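Local coordinates for protein VP5 (Halorubrum pleomorphic virus 6, PDB 6QGL) that probably serves as the envelope protein that fuses the viral membrane with that of its haloarchaeal host, at residues E89-G94 and N256-V261; V115-Y120 and T179-L184; K121-T126 and S230-V235; A307-Q312 and G320-T325; T382-T387 and A399-N404. One frame throughout, in Å; residues are numbered along the deposited sequence.

The five contacts sample a largely helical N-terminal part and β-sheets nearer the C-terminus. Interactions 2 and 3 form one continuous patch on helix 97-140, their centres about 11 Å apart: they touch through Leu184 and Trp123, and Phe119 packs against Val235. Interaction 1 shares helix 229-257 with interaction 3 but lies at its far end, about 40 Å away between centres. Interactions 4 and 5 follow in series along the chain, about 27 Å apart between centres. Interactions 1 and 5, on opposite sides of the chain's centre, are about 66 Å apart. Interactions 1 to 3 join segments distant in sequence, whereas those of interactions 4 and 5 are only 8 and 12 residues apart.

Interaction 1: residues E89-G94 and N256-V261; sequences EELNAG and NVYGDV
Leu91 presents its side chain to Val257 and Tyr258 while its backbone O accepts a hydrogen bond from Gly94 N at 3.2 Å. That bond belongs to a Schellman motif, in which Gly94, with positive phi, ends helix 73-92. Across the contact lies another helix end: Tyr258 is the first residue of its segment to leave helical geometry at the close of helix 229-257. Leu91 bridges the two ends with its two methyl branches, each of which has its own partner. CD1 lies 3.8 Å from Val257 CG1, the two side chains crossing at about a right angle. CD2 goes to the tyrosine, 3.7 Å from Tyr258 CD2, and meets the ring obliquely. The tyrosine in turn swings its ring back toward the first helix: a chi1 of -166° sets CG trans to the backbone N and brings the aromatic end closer than CB. Its hydroxyl is hydrogen-bonded to the backbone O of Ser95, just past Gly94 in the chain. Around the pair, Val100 of helix 97-140 touches Leu91, and Glu97 of the same helix touches Tyr258. Asn92 bonds through ND2 to the backbone O of Ile266. The chemistry is therefore divided: apolar contacts, aliphatic to Val257 and methyl-to-ring to Tyr258, join the two helix ends and constrain direction little, while the tyrosine hydroxyl supplies a directional polar tie to the turn that follows the first helix.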
# COMPACT_ATOMS: atom_id res chain seq x y z
N GLU A 89 23.40 -21.63 -14.45
CA GLU A 89 22.99 -22.90 -15.05
C GLU A 89 23.57 -23.05 -16.46
O GLU A 89 24.13 -24.10 -16.79
CB GLU A 89 21.46 -23.02 -15.09
CG GLU A 89 20.84 -23.14 -13.71
CD GLU A 89 19.35 -22.91 -13.61
OE1 GLU A 89 18.80 -23.05 -12.49
OE2 GLU A 89 18.72 -22.57 -14.64
N GLU A 90 23.51 -21.96 -17.25
CA GLU A 90 24.03 -21.88 -18.61
C GLU A 90 25.57 -21.88 -18.64
O GLU A 90 26.15 -22.55 -19.50
CB GLU A 90 23.47 -20.66 -19.34
CG GLU A 90 21.96 -20.69 -19.53
CD GLU A 90 21.37 -21.84 -20.34
OE1 GLU A 90 21.96 -22.22 -21.37
OE2 GLU A 90 20.29 -22.35 -19.93
N LEU A 91 26.22 -21.17 -17.68
CA LEU A 91 27.69 -21.13 -17.56
C LEU A 91 28.25 -22.51 -17.24
O LEU A 91 29.27 -22.91 -17.79
CB LEU A 91 28.14 -20.14 -16.46
CG LEU A 91 28.10 -18.65 -16.79
CD1 LEU A 91 27.98 -17.82 -15.53
CD2 LEU A 91 29.31 -18.21 -17.58
N ASN A 92 27.55 -23.25 -16.35
CA ASN A 92 27.91 -24.61 -15.93
C ASN A 92 27.79 -25.62 -17.07
O ASN A 92 28.51 -26.62 -17.08
CB ASN A 92 27.09 -25.04 -14.72
CG ASN A 92 27.51 -24.42 -13.40
OD1 ASN A 92 28.41 -23.58 -13.31
ND2 ASN A 92 26.85 -24.86 -12.34
N ALA A 93 26.89 -25.35 -18.04
CA ALA A 93 26.66 -26.20 -19.21
C ALA A 93 27.67 -25.94 -20.35
O ALA A 93 27.61 -26.60 -21.39
CB ALA A 93 25.23 -26.00 -19.72
N GLY A 94 28.60 -25.00 -20.12
CA GLY A 94 29.63 -24.61 -21.08
C GLY A 94 29.08 -23.93 -22.32
O GLY A 94 29.65 -24.07 -23.41
N ASN A 256 32.34 -10.09 -17.12
CA ASN A 256 33.44 -10.26 -16.16
C ASN A 256 33.54 -11.68 -15.56
O ASN A 256 34.60 -12.04 -15.07
CB ASN A 256 33.34 -9.22 -15.05
CG ASN A 256 33.62 -7.81 -15.49
OD1 ASN A 256 34.73 -7.47 -15.92
ND2 ASN A 256 32.63 -6.93 -15.36
N VAL A 257 32.43 -12.46 -15.60
CA VAL A 257 32.29 -13.81 -15.03
C VAL A 257 32.52 -14.93 -16.07
O VAL A 257 32.93 -16.03 -15.69
CB VAL A 257 30.91 -13.94 -14.30
CG1 VAL A 257 30.47 -15.39 -14.08
CG2 VAL A 257 30.93 -13.19 -12.98
N TYR A 258 32.25 -14.66 -17.35
CA TYR A 258 32.40 -15.65 -18.42
C TYR A 258 33.86 -16.06 -18.59
O TYR A 258 34.72 -15.21 -18.82
CB TYR A 258 31.79 -15.15 -19.75
CG TYR A 258 31.62 -16.25 -20.77
CD1 TYR A 258 32.65 -16.59 -21.65
CD2 TYR A 258 30.43 -16.98 -20.85
CE1 TYR A 258 32.51 -17.62 -22.57
CE2 TYR A 258 30.28 -18.01 -21.78
CZ TYR A 258 31.32 -18.33 -22.64
OH TYR A 258 31.16 -19.33 -23.56
N GLY A 259 34.10 -17.36 -18.44
CA GLY A 259 35.42 -17.96 -18.59
C GLY A 259 36.23 -18.20 -17.33
O GLY A 259 36.90 -19.23 -17.23
N ASP A 260 36.23 -17.23 -16.39
CA ASP A 260 37.02 -17.35 -15.15
C ASP A 260 36.30 -18.14 -14.05
O ASP A 260 36.98 -18.82 -13.27
CB ASP A 260 37.54 -15.99 -14.65
CG ASP A 260 36.49 -14.97 -14.25
OD1 ASP A 260 35.29 -15.26 -14.43
OD2 ASP A 260 36.87 -13.89 -13.77
N VAL A 261 34.96 -18.04 -13.97
CA VAL A 261 34.18 -18.80 -12.99
C VAL A 261 33.95 -20.18 -13.63
O VAL A 261 33.22 -20.29 -14.62
CB VAL A 261 32.87 -18.09 -12.54
CG1 VAL A 261 32.01 -19.00 -11.66
CG2 VAL A 261 33.18 -16.79 -11.81

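Interaction 2: residues V115-Y120 and T179-L184; sequences VRTNFY and TNFTLL
Phe181 directs its ring at helix 97-140, where it meets Thr117 and Tyr120, one turn apart. Its two meta carbons take separate partners: CE1 is 3.7 Å from Thr117 CG2, and CE2 is 3.4 Å from Tyr120 CB. Both approaches are oblique to the ring. Thr117 turns its methyl outward to the phenylalanine, its chi1 of -61° leaving OG1 beside the backbone N to bond back to Thr113 O within the helix. Two residues along the strand, Leu183 follows on the same side and sets CD1 against Tyr120, 3.7 Å from CD1 of that ring, again at a slant. The arrangement is α/β packing: strand 180-189, of a four-stranded antiparallel sheet, runs at only 26° to the helix axis, with 9.7 Å between the short segments. A nearly parallel course lets alternate strand residues, Phe181 and Leu183, follow the helix surface from Thr117 to Tyr120, while Met175 borders Thr117, Tyr120 and Phe181. The tyrosine's far end is held by polar partners. Arg116 NH1 donates to Tyr120 OH at 3.2 Å, with the hydroxyl 22° out of the guanidinium plane, and Glu236 of helix 229-257 is hydrogen-bonded to the same oxygen.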
# COMPACT_ATOMS: atom_id res chain seq x y z
N VAL A 115 5.57 -7.56 -13.00
CA VAL A 115 5.60 -6.32 -12.22
C VAL A 115 4.88 -5.19 -12.98
O VAL A 115 3.99 -4.55 -12.41
CB VAL A 115 7.05 -5.94 -11.78
CG1 VAL A 115 7.09 -4.58 -11.09
CG2 VAL A 115 7.64 -7.01 -10.87
N ARG A 116 5.22 -5.00 -14.27
CA ARG A 116 4.61 -3.97 -15.11
C ARG A 116 3.13 -4.22 -15.35
O ARG A 116 2.34 -3.29 -15.17
CB ARG A 116 5.34 -3.80 -16.44
CG ARG A 116 6.66 -3.08 -16.29
CD ARG A 116 7.09 -2.46 -17.60
NE ARG A 116 8.48 -2.03 -17.52
CZ ARG A 116 8.88 -0.82 -17.14
NH1 ARG A 116 7.99 0.12 -16.83
NH2 ARG A 116 10.17 -0.55 -17.07
N THR A 117 2.75 -5.46 -15.72
CA THR A 117 1.36 -5.85 -15.96
C THR A 117 0.51 -5.57 -14.72
O THR A 117 -0.55 -4.97 -14.87
CB THR A 117 1.25 -7.31 -16.46
OG1 THR A 117 1.96 -7.43 -17.69
CG2 THR A 117 -0.18 -7.76 -16.69
N ASN A 118 1.00 -5.94 -13.51
CA ASN A 118 0.28 -5.68 -12.25
C ASN A 118 0.07 -4.20 -12.01
O ASN A 118 -1.04 -3.79 -11.65
CB ASN A 118 1.03 -6.30 -11.07
CG ASN A 118 1.04 -7.80 -11.04
OD1 ASN A 118 0.29 -8.49 -11.74
ND2 ASN A 118 1.92 -8.33 -10.23
N PHE A 119 1.12 -3.39 -12.24
CA PHE A 119 1.11 -1.95 -12.08
C PHE A 119 0.11 -1.29 -13.05
O PHE A 119 -0.75 -0.53 -12.60
CB PHE A 119 2.53 -1.38 -12.24
CG PHE A 119 2.64 0.12 -12.13
CD1 PHE A 119 2.48 0.75 -10.90
CD2 PHE A 119 2.93 0.90 -13.24
CE1 PHE A 119 2.58 2.14 -10.79
CE2 PHE A 119 3.04 2.29 -13.13
CZ PHE A 119 2.87 2.90 -11.91
N TYR A 120 0.19 -1.61 -14.36
CA TYR A 120 -0.72 -1.05 -15.37
C TYR A 120 -2.15 -1.56 -15.22
O TYR A 120 -3.08 -0.82 -15.53
CB TYR A 120 -0.21 -1.28 -16.80
CG TYR A 120 1.18 -0.75 -17.08
CD1 TYR A 120 1.59 0.48 -16.60
CD2 TYR A 120 2.06 -1.47 -17.88
CE1 TYR A 120 2.87 0.97 -16.85
CE2 TYR A 120 3.34 -0.99 -18.15
CZ TYR A 120 3.74 0.23 -17.63
OH TYR A 120 5.00 0.70 -17.89
N THR A 179 5.22 -9.97 -25.73
CA THR A 179 3.76 -9.78 -25.77
C THR A 179 3.38 -8.30 -25.70
O THR A 179 4.19 -7.47 -25.29
CB THR A 179 3.06 -10.58 -24.65
OG1 THR A 179 3.40 -10.03 -23.37
CG2 THR A 179 3.36 -12.08 -24.70
N ASN A 180 2.13 -7.99 -26.09
CA ASN A 180 1.59 -6.63 -26.03
C ASN A 180 0.55 -6.53 -24.93
O ASN A 180 -0.25 -7.45 -24.75
CB ASN A 180 0.96 -6.22 -27.37
CG ASN A 180 1.91 -6.15 -28.55
OD1 ASN A 180 1.52 -6.45 -29.68
ND2 ASN A 180 3.15 -5.73 -28.34
N PHE A 181 0.56 -5.40 -24.20
CA PHE A 181 -0.40 -5.13 -23.14
C PHE A 181 -1.16 -3.85 -23.47
O PHE A 181 -0.55 -2.86 -23.90
CB PHE A 181 0.27 -5.02 -21.76
CG PHE A 181 -0.68 -4.81 -20.61
CD1 PHE A 181 -1.36 -5.88 -20.04
CD2 PHE A 181 -0.90 -3.54 -20.09
CE1 PHE A 181 -2.26 -5.68 -18.99
CE2 PHE A 181 -1.81 -3.34 -19.05
CZ PHE A 181 -2.47 -4.42 -18.49
N THR A 182 -2.48 -3.86 -23.26
CA THR A 182 -3.32 -2.69 -23.51
C THR A 182 -3.41 -1.84 -22.25
O THR A 182 -4.09 -2.20 -21.29
CB THR A 182 -4.68 -3.08 -24.10
OG1 THR A 182 -4.48 -3.80 -25.32
CG2 THR A 182 -5.56 -1.88 -24.38
N LEU A 183 -2.69 -0.71 -22.25
CA LEU A 183 -2.71 0.29 -21.19
C LEU A 183 -3.78 1.30 -21.59
O LEU A 183 -3.85 1.69 -22.76
CB LEU A 183 -1.33 0.97 -21.06
CG LEU A 183 -1.21 2.19 -20.13
CD1 LEU A 183 -1.23 1.80 -18.66
CD2 LEU A 183 0.05 2.98 -20.43
N LEU A 184 -4.63 1.70 -20.64
CA LEU A 184 -5.69 2.66 -20.94
C LEU A 184 -5.19 4.07 -20.70
O LEU A 184 -4.75 4.39 -19.59
CB LEU A 184 -6.98 2.37 -20.16
CG LEU A 184 -7.66 1.02 -20.38
CD1 LEU A 184 -8.79 0.81 -19.41
CD2 LEU A 184 -8.16 0.86 -21.81

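Interaction 3: residues K121-T126 and S230-V235; sequences KSWNET and SEWNAV
Two antiparallel helices of the N-terminal bundle, 97-140 and 229-257, meet here through tryptophans, Trp123 and Trp232. Their short segments run at 164° to each other with axes 12.6 Å apart, a wide spacing filled by the indoles. The rings form a T-shaped (edge-to-face) pair: the centroids of the Trp123 six-membered ring and the Trp232 five-membered ring are 5.0 Å apart, the planes at 71°. Trp123 supplies the edge: its CE3 sits over the middle of the Trp232 ring system, 3.7 Å above the plane. The CB of Trp123 also packs against Trp232 CZ3, and the Ser122 hydroxyl comes to the rim of the same indole, OG near the ring plane and 3.3 Å from CH2. At Trp232 a chi1 of -76° carries the six-membered ring toward the first helix.

Ser122 O takes both Thr126 N, at 3.2 Å, and Thr126 OG1, at 2.7 Å, the two donors reaching it from opposite faces of the carbonyl plane. Ser122 OG is bonded to Phe119 O, and Thr126 OG1 also to Asn61 of helix 43-66. On the sheet side, Trp123 NE1 is hydrogen-bonded to the backbone O of Leu184. The touching residues are buried, and the layout is that of an antiparallel α-helical bundle core in which large aromatic side chains span the distance between helices.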
# COMPACT_ATOMS: atom_id res chain seq x y z
N LYS A 121 -2.32 -2.80 -14.72
CA LYS A 121 -3.64 -3.39 -14.47
C LYS A 121 -4.40 -2.58 -13.42
O LYS A 121 -5.59 -2.33 -13.62
CB LYS A 121 -3.53 -4.87 -14.04
CG LYS A 121 -3.88 -5.86 -15.14
CD LYS A 121 -3.35 -7.27 -14.88
CE LYS A 121 -4.12 -8.08 -13.87
NZ LYS A 121 -3.36 -9.28 -13.45
N SER A 122 -3.71 -2.15 -12.34
CA SER A 122 -4.33 -1.35 -11.27
C SER A 122 -4.69 0.06 -11.73
O SER A 122 -5.70 0.61 -11.26
CB SER A 122 -3.46 -1.33 -10.01
OG SER A 122 -2.40 -0.40 -10.09
N TRP A 123 -3.91 0.64 -12.68
CA TRP A 123 -4.20 1.95 -13.27
C TRP A 123 -5.47 1.82 -14.10
O TRP A 123 -6.40 2.61 -13.94
CB TRP A 123 -3.03 2.46 -14.14
CG TRP A 123 -3.42 3.57 -15.09
CD1 TRP A 123 -3.74 3.44 -16.41
CD2 TRP A 123 -3.62 4.95 -14.75
NE1 TRP A 123 -4.10 4.67 -16.92
CE2 TRP A 123 -4.01 5.61 -15.94
CE3 TRP A 123 -3.47 5.70 -13.57
CZ2 TRP A 123 -4.27 6.99 -15.97
CZ3 TRP A 123 -3.72 7.06 -13.61
CH2 TRP A 123 -4.13 7.69 -14.80
N ASN A 124 -5.51 0.78 -14.97
CA ASN A 124 -6.64 0.47 -15.84
C ASN A 124 -7.94 0.33 -15.06
O ASN A 124 -8.95 0.88 -15.49
CB ASN A 124 -6.36 -0.79 -16.66
CG ASN A 124 -5.39 -0.57 -17.81
OD1 ASN A 124 -4.93 0.55 -18.08
ND2 ASN A 124 -5.08 -1.64 -18.51
N GLU A 125 -7.89 -0.35 -13.90
CA GLU A 125 -9.07 -0.52 -13.04
C GLU A 125 -9.53 0.81 -12.44
O GLU A 125 -10.74 1.06 -12.40
CB GLU A 125 -8.82 -1.58 -11.95
CG GLU A 125 -10.08 -2.06 -11.24
CD GLU A 125 -11.23 -2.52 -12.12
OE1 GLU A 125 -10.99 -3.36 -13.02
OE2 GLU A 125 -12.36 -2.03 -11.91
N THR A 126 -8.58 1.67 -11.99
CA THR A 126 -8.87 2.99 -11.41
C THR A 126 -9.64 3.83 -12.44
O THR A 126 -10.68 4.42 -12.13
CB THR A 126 -7.54 3.69 -11.00
OG1 THR A 126 -6.79 2.83 -10.14
CG2 THR A 126 -7.77 5.04 -10.33
N SER A 230 1.92 12.66 -11.09
CA SER A 230 3.16 12.77 -10.33
C SER A 230 3.40 11.53 -9.45
O SER A 230 4.54 11.08 -9.35
CB SER A 230 3.18 14.04 -9.49
OG SER A 230 2.26 13.98 -8.41
N GLU A 231 2.33 10.96 -8.85
CA GLU A 231 2.40 9.77 -8.01
C GLU A 231 2.64 8.50 -8.85
O GLU A 231 3.55 7.73 -8.55
CB GLU A 231 1.15 9.64 -7.12
CG GLU A 231 1.15 10.56 -5.91
CD GLU A 231 -0.04 10.52 -4.96
OE1 GLU A 231 0.08 11.12 -3.86
OE2 GLU A 231 -1.08 9.93 -5.31
N TRP A 232 1.81 8.30 -9.90
CA TRP A 232 1.89 7.15 -10.80
C TRP A 232 3.16 7.11 -11.64
O TRP A 232 3.74 6.04 -11.82
CB TRP A 232 0.64 7.08 -11.69
CG TRP A 232 -0.58 6.58 -10.97
CD1 TRP A 232 -1.48 7.33 -10.27
CD2 TRP A 232 -1.00 5.22 -10.84
NE1 TRP A 232 -2.45 6.52 -9.73
CE2 TRP A 232 -2.18 5.22 -10.07
CE3 TRP A 232 -0.50 4.00 -11.33
CZ2 TRP A 232 -2.88 4.04 -9.76
CZ3 TRP A 232 -1.18 2.84 -11.01
CH2 TRP A 232 -2.36 2.86 -10.24
N ASN A 233 3.60 8.28 -12.15
CA ASN A 233 4.81 8.41 -12.96
C ASN A 233 6.08 8.19 -12.14
O ASN A 233 7.07 7.70 -12.69
CB ASN A 233 4.87 9.75 -13.68
CG ASN A 233 5.99 9.88 -14.67
OD1 ASN A 233 6.89 10.71 -14.51
ND2 ASN A 233 5.97 9.06 -15.72
N ALA A 234 6.04 8.54 -10.83
CA ALA A 234 7.17 8.35 -9.91
C ALA A 234 7.55 6.87 -9.84
O ALA A 234 8.72 6.53 -9.99
CB ALA A 234 6.82 8.88 -8.53
N VAL A 235 6.54 5.99 -9.68
CA VAL A 235 6.70 4.54 -9.62
C VAL A 235 7.16 4.02 -11.00
O VAL A 235 8.04 3.17 -11.06
CB VAL A 235 5.42 3.82 -9.12
CG1 VAL A 235 5.68 2.33 -8.88
CG2 VAL A 235 4.88 4.47 -7.85

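Interaction 4: residues A307-Q312 and G320-T325; sequences ATITIQ and GTFALT
Ala307 and Gly320 form an antiparallel hydrogen-bonded pair, their CA atoms 5.3 Å apart, from which the two short segments diverge at 86°. Both backbone bonds of the pair measure 2.8 Å, from Ala307 N to Gly320 O and from Gly320 N to Ala307 O. The strands belong to the hairpin 305-311 and 317-324, which lies in the middle of a six-stranded antiparallel sheet.

The side-chain contact is made by Ala307, Ile309 and Phe322 on one face of that sheet. Phe322 leans back over the first strand, a chi1 of -83° keeping CG on the side of its own backbone N, and its far end comes closer than its CB. There Phe322 CE2 rests 3.6 Å from Ala307 CB. Its CZ reaches further along, to Ile309 CD1 at 3.3 Å, the isoleucine extending from the opposite direction. Both neighbours approach the ring obliquely. Phe349, of the adjoining strand 347-352, meets the Phe322 ring edge-to-face, and Ile309 also touches Phe349.

Backbone bonding and apolar cover therefore work on the same spot by different means. The paired amides set the alignment of the strands: Ala307 N-H and C=O are paired with those of Gly320, and on the face bearing Ala307, Ile309 and Phe322 the contact between the segments is apolar.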
# COMPACT_ATOMS: atom_id res chain seq x y z
N ALA A 307 7.96 -4.51 19.60
CA ALA A 307 7.82 -3.13 20.04
C ALA A 307 6.39 -2.75 20.37
O ALA A 307 5.49 -3.00 19.57
CB ALA A 307 8.37 -2.19 18.99
N THR A 308 6.18 -2.12 21.54
CA THR A 308 4.89 -1.59 21.95
C THR A 308 4.97 -0.11 21.63
O THR A 308 5.77 0.62 22.22
CB THR A 308 4.58 -1.93 23.42
OG1 THR A 308 4.74 -3.34 23.63
CG2 THR A 308 3.17 -1.53 23.82
N ILE A 309 4.23 0.31 20.60
CA ILE A 309 4.22 1.68 20.07
C ILE A 309 2.99 2.42 20.53
O ILE A 309 1.96 1.80 20.78
CB ILE A 309 4.30 1.59 18.51
CG1 ILE A 309 5.56 0.84 18.03
CG2 ILE A 309 4.15 2.94 17.78
CD1 ILE A 309 6.86 1.35 18.55
N THR A 310 3.08 3.76 20.64
CA THR A 310 1.94 4.61 20.96
C THR A 310 2.00 5.88 20.08
O THR A 310 3.03 6.56 20.01
CB THR A 310 1.75 4.86 22.47
OG1 THR A 310 0.46 5.45 22.66
CG2 THR A 310 2.79 5.74 23.10
N ILE A 311 0.90 6.13 19.36
CA ILE A 311 0.72 7.25 18.44
C ILE A 311 0.38 8.51 19.23
O ILE A 311 -0.60 8.51 19.98
CB ILE A 311 -0.34 6.90 17.35
CG1 ILE A 311 -0.16 5.46 16.76
CG2 ILE A 311 -0.42 7.97 16.24
CD1 ILE A 311 1.27 5.04 16.15
N GLN A 312 1.19 9.56 19.09
CA GLN A 312 1.04 10.82 19.83
C GLN A 312 -0.32 11.50 19.65
O GLN A 312 -0.97 11.81 20.65
CB GLN A 312 2.18 11.79 19.50
CG GLN A 312 3.55 11.30 19.95
CD GLN A 312 4.64 12.31 19.66
OE1 GLN A 312 4.40 13.43 19.20
NE2 GLN A 312 5.88 11.92 19.93
N GLY A 320 3.99 -4.86 18.12
CA GLY A 320 4.34 -5.36 16.79
C GLY A 320 5.81 -5.29 16.41
O GLY A 320 6.63 -4.77 17.17
N THR A 321 6.13 -5.81 15.21
CA THR A 321 7.49 -5.86 14.67
C THR A 321 7.73 -4.78 13.61
O THR A 321 6.85 -4.51 12.78
CB THR A 321 7.82 -7.28 14.17
OG1 THR A 321 6.89 -7.67 13.16
CG2 THR A 321 7.82 -8.32 15.28
N PHE A 322 8.93 -4.17 13.64
CA PHE A 322 9.35 -3.11 12.72
C PHE A 322 10.02 -3.63 11.44
O PHE A 322 10.40 -4.80 11.36
CB PHE A 322 10.34 -2.16 13.42
CG PHE A 322 9.75 -1.06 14.28
CD1 PHE A 322 8.95 -0.07 13.71
CD2 PHE A 322 10.08 -0.96 15.62
CE1 PHE A 322 8.43 0.96 14.50
CE2 PHE A 322 9.57 0.08 16.40
CZ PHE A 322 8.75 1.03 15.83
N ALA A 323 10.19 -2.72 10.46
CA ALA A 323 10.86 -2.91 9.17
C ALA A 323 11.24 -1.54 8.61
O ALA A 323 10.39 -0.66 8.53
CB ALA A 323 9.95 -3.65 8.20
N LEU A 324 12.53 -1.35 8.29
CA LEU A 324 13.04 -0.09 7.73
C LEU A 324 13.58 -0.35 6.33
O LEU A 324 14.31 -1.32 6.16
CB LEU A 324 14.16 0.50 8.61
CG LEU A 324 13.79 1.07 9.99
CD1 LEU A 324 15.04 1.48 10.74
CD2 LEU A 324 12.91 2.28 9.86
N THR A 325 13.25 0.50 5.33
CA THR A 325 13.77 0.34 3.96
C THR A 325 15.24 0.76 3.93
O THR A 325 16.02 0.23 3.13
CB THR A 325 12.94 1.10 2.92
OG1 THR A 325 12.86 2.48 3.27
CG2 THR A 325 11.56 0.52 2.74

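Interaction 5: residues T382-T387 and A399-N404; sequences TAIEVT and ADWTDN
Trp401 gives the most surface to this contact, followed by Ile384 and, well behind, Val386. The CA atoms of Ile384 and Trp401 are 9.6 Å apart, and the segments meet through side chains, the indole covering most of the distance. Ile384 CD1 does most of the touching. It lies 3.5 Å from Trp401 NE1 and 3.9 Å from Trp401 CE2, beside the NE1-CE2 bond of the five-membered ring, and it comes to the indole obliquely. The isoleucine side chain crosses the tryptophan side chain at about a right angle. Its reach comes from a chi2 of 158°, which extends the chain nearly straight from CG1 to CD1. Val386, two residues on along the same strand and also directed at the tryptophan, makes a looser approach at the rim of the indole. Its CG2 is close to the ring plane and 4.5 Å from Trp401 CZ2.

The methyl beside NE1 does not take the place of a polar partner, because that nitrogen makes a weak hydrogen bond to the backbone O of Val396. Val396 belongs to strand 393-397, whose backbone pairs with strand 382-388 at Ile384, so the indole has a weak polar link to the same hairpin that its carbon atoms pack upon. Further apolar groups surround it: Ile372 and Ile374 of strand 371-374 touch Trp401, as do Pro378 from a loop and Tyr411 of strand 409-412. The tryptophan thus sits between strand 382-388 of the five-stranded antiparallel sheet and the small three-stranded sheet formed by 371-374, 409-412 and 402-403.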
# COMPACT_ATOMS: atom_id res chain seq x y z
N THR A 382 -13.18 0.31 15.01
CA THR A 382 -13.03 0.40 16.46
C THR A 382 -14.35 0.72 17.12
O THR A 382 -15.22 1.34 16.50
CB THR A 382 -11.96 1.43 16.91
OG1 THR A 382 -12.41 2.76 16.64
CG2 THR A 382 -10.58 1.18 16.31
N ALA A 383 -14.50 0.33 18.39
CA ALA A 383 -15.67 0.60 19.20
C ALA A 383 -15.27 1.44 20.41
O ALA A 383 -14.23 1.15 21.03
CB ALA A 383 -16.33 -0.70 19.66
N ILE A 384 -16.05 2.49 20.72
CA ILE A 384 -15.79 3.34 21.88
C ILE A 384 -16.52 2.73 23.06
O ILE A 384 -17.75 2.63 23.04
CB ILE A 384 -16.14 4.84 21.65
CG1 ILE A 384 -15.37 5.42 20.43
CG2 ILE A 384 -15.86 5.68 22.91
CD1 ILE A 384 -15.99 6.65 19.80
N GLU A 385 -15.75 2.27 24.06
CA GLU A 385 -16.27 1.66 25.28
C GLU A 385 -16.44 2.78 26.31
O GLU A 385 -15.45 3.27 26.86
CB GLU A 385 -15.33 0.56 25.80
CG GLU A 385 -15.24 -0.66 24.90
CD GLU A 385 -14.60 -1.88 25.53
OE1 GLU A 385 -15.27 -2.94 25.59
OE2 GLU A 385 -13.42 -1.79 25.96
N VAL A 386 -17.69 3.20 26.51
CA VAL A 386 -18.05 4.29 27.42
C VAL A 386 -18.44 3.73 28.78
O VAL A 386 -19.37 2.92 28.87
CB VAL A 386 -19.18 5.19 26.82
CG1 VAL A 386 -19.48 6.38 27.72
CG2 VAL A 386 -18.82 5.66 25.41
N THR A 387 -17.74 4.17 29.84
CA THR A 387 -18.01 3.76 31.22
C THR A 387 -18.64 4.94 31.95
O THR A 387 -18.04 6.02 32.00
CB THR A 387 -16.74 3.21 31.90
OG1 THR A 387 -16.32 2.03 31.20
CG2 THR A 387 -16.96 2.87 33.37
N ALA A 399 -19.81 2.80 13.39
CA ALA A 399 -20.97 2.75 12.50
C ALA A 399 -22.31 3.08 13.18
O ALA A 399 -23.27 3.43 12.49
CB ALA A 399 -21.05 1.39 11.82
N ASP A 400 -22.37 2.96 14.52
CA ASP A 400 -23.57 3.23 15.31
C ASP A 400 -23.66 4.69 15.80
O ASP A 400 -24.72 5.10 16.28
CB ASP A 400 -23.70 2.22 16.46
CG ASP A 400 -23.81 0.76 16.04
OD1 ASP A 400 -23.55 0.45 14.86
OD2 ASP A 400 -24.14 -0.08 16.91
N TRP A 401 -22.56 5.46 15.67
CA TRP A 401 -22.50 6.87 16.07
C TRP A 401 -23.13 7.76 14.99
O TRP A 401 -22.66 7.77 13.84
CB TRP A 401 -21.05 7.30 16.33
CG TRP A 401 -20.44 6.73 17.58
CD1 TRP A 401 -19.57 5.69 17.66
CD2 TRP A 401 -20.64 7.20 18.92
NE1 TRP A 401 -19.22 5.47 18.98
CE2 TRP A 401 -19.86 6.38 19.77
CE3 TRP A 401 -21.41 8.23 19.49
CZ2 TRP A 401 -19.84 6.55 21.16
CZ3 TRP A 401 -21.38 8.40 20.87
CH2 TRP A 401 -20.60 7.57 21.68
N THR A 402 -24.20 8.49 15.35
CA THR A 402 -24.93 9.38 14.45
C THR A 402 -24.26 10.76 14.39
O THR A 402 -24.06 11.38 15.44
CB THR A 402 -26.42 9.46 14.87
OG1 THR A 402 -26.92 8.15 15.11
CG2 THR A 402 -27.29 10.16 13.83
N ASP A 403 -23.94 11.24 13.17
CA ASP A 403 -23.31 12.55 12.94
C ASP A 403 -24.35 13.67 13.10
O ASP A 403 -25.40 13.62 12.46
CB ASP A 403 -22.67 12.60 11.54
CG ASP A 403 -21.65 13.70 11.29
OD1 ASP A 403 -21.75 14.77 11.94
OD2 ASP A 403 -20.75 13.50 10.44
N ASN A 404 -24.04 14.67 13.95
CA ASN A 404 -24.93 15.82 14.19
C ASN A 404 -24.62 16.97 13.23
O ASN A 404 -25.44 17.88 13.08
CB ASN A 404 -24.82 16.31 15.65
CG ASN A 404 -25.00 15.26 16.72
OD1 ASN A 404 -25.94 14.45 16.70
ND2 ASN A 404 -24.11 15.26 17.69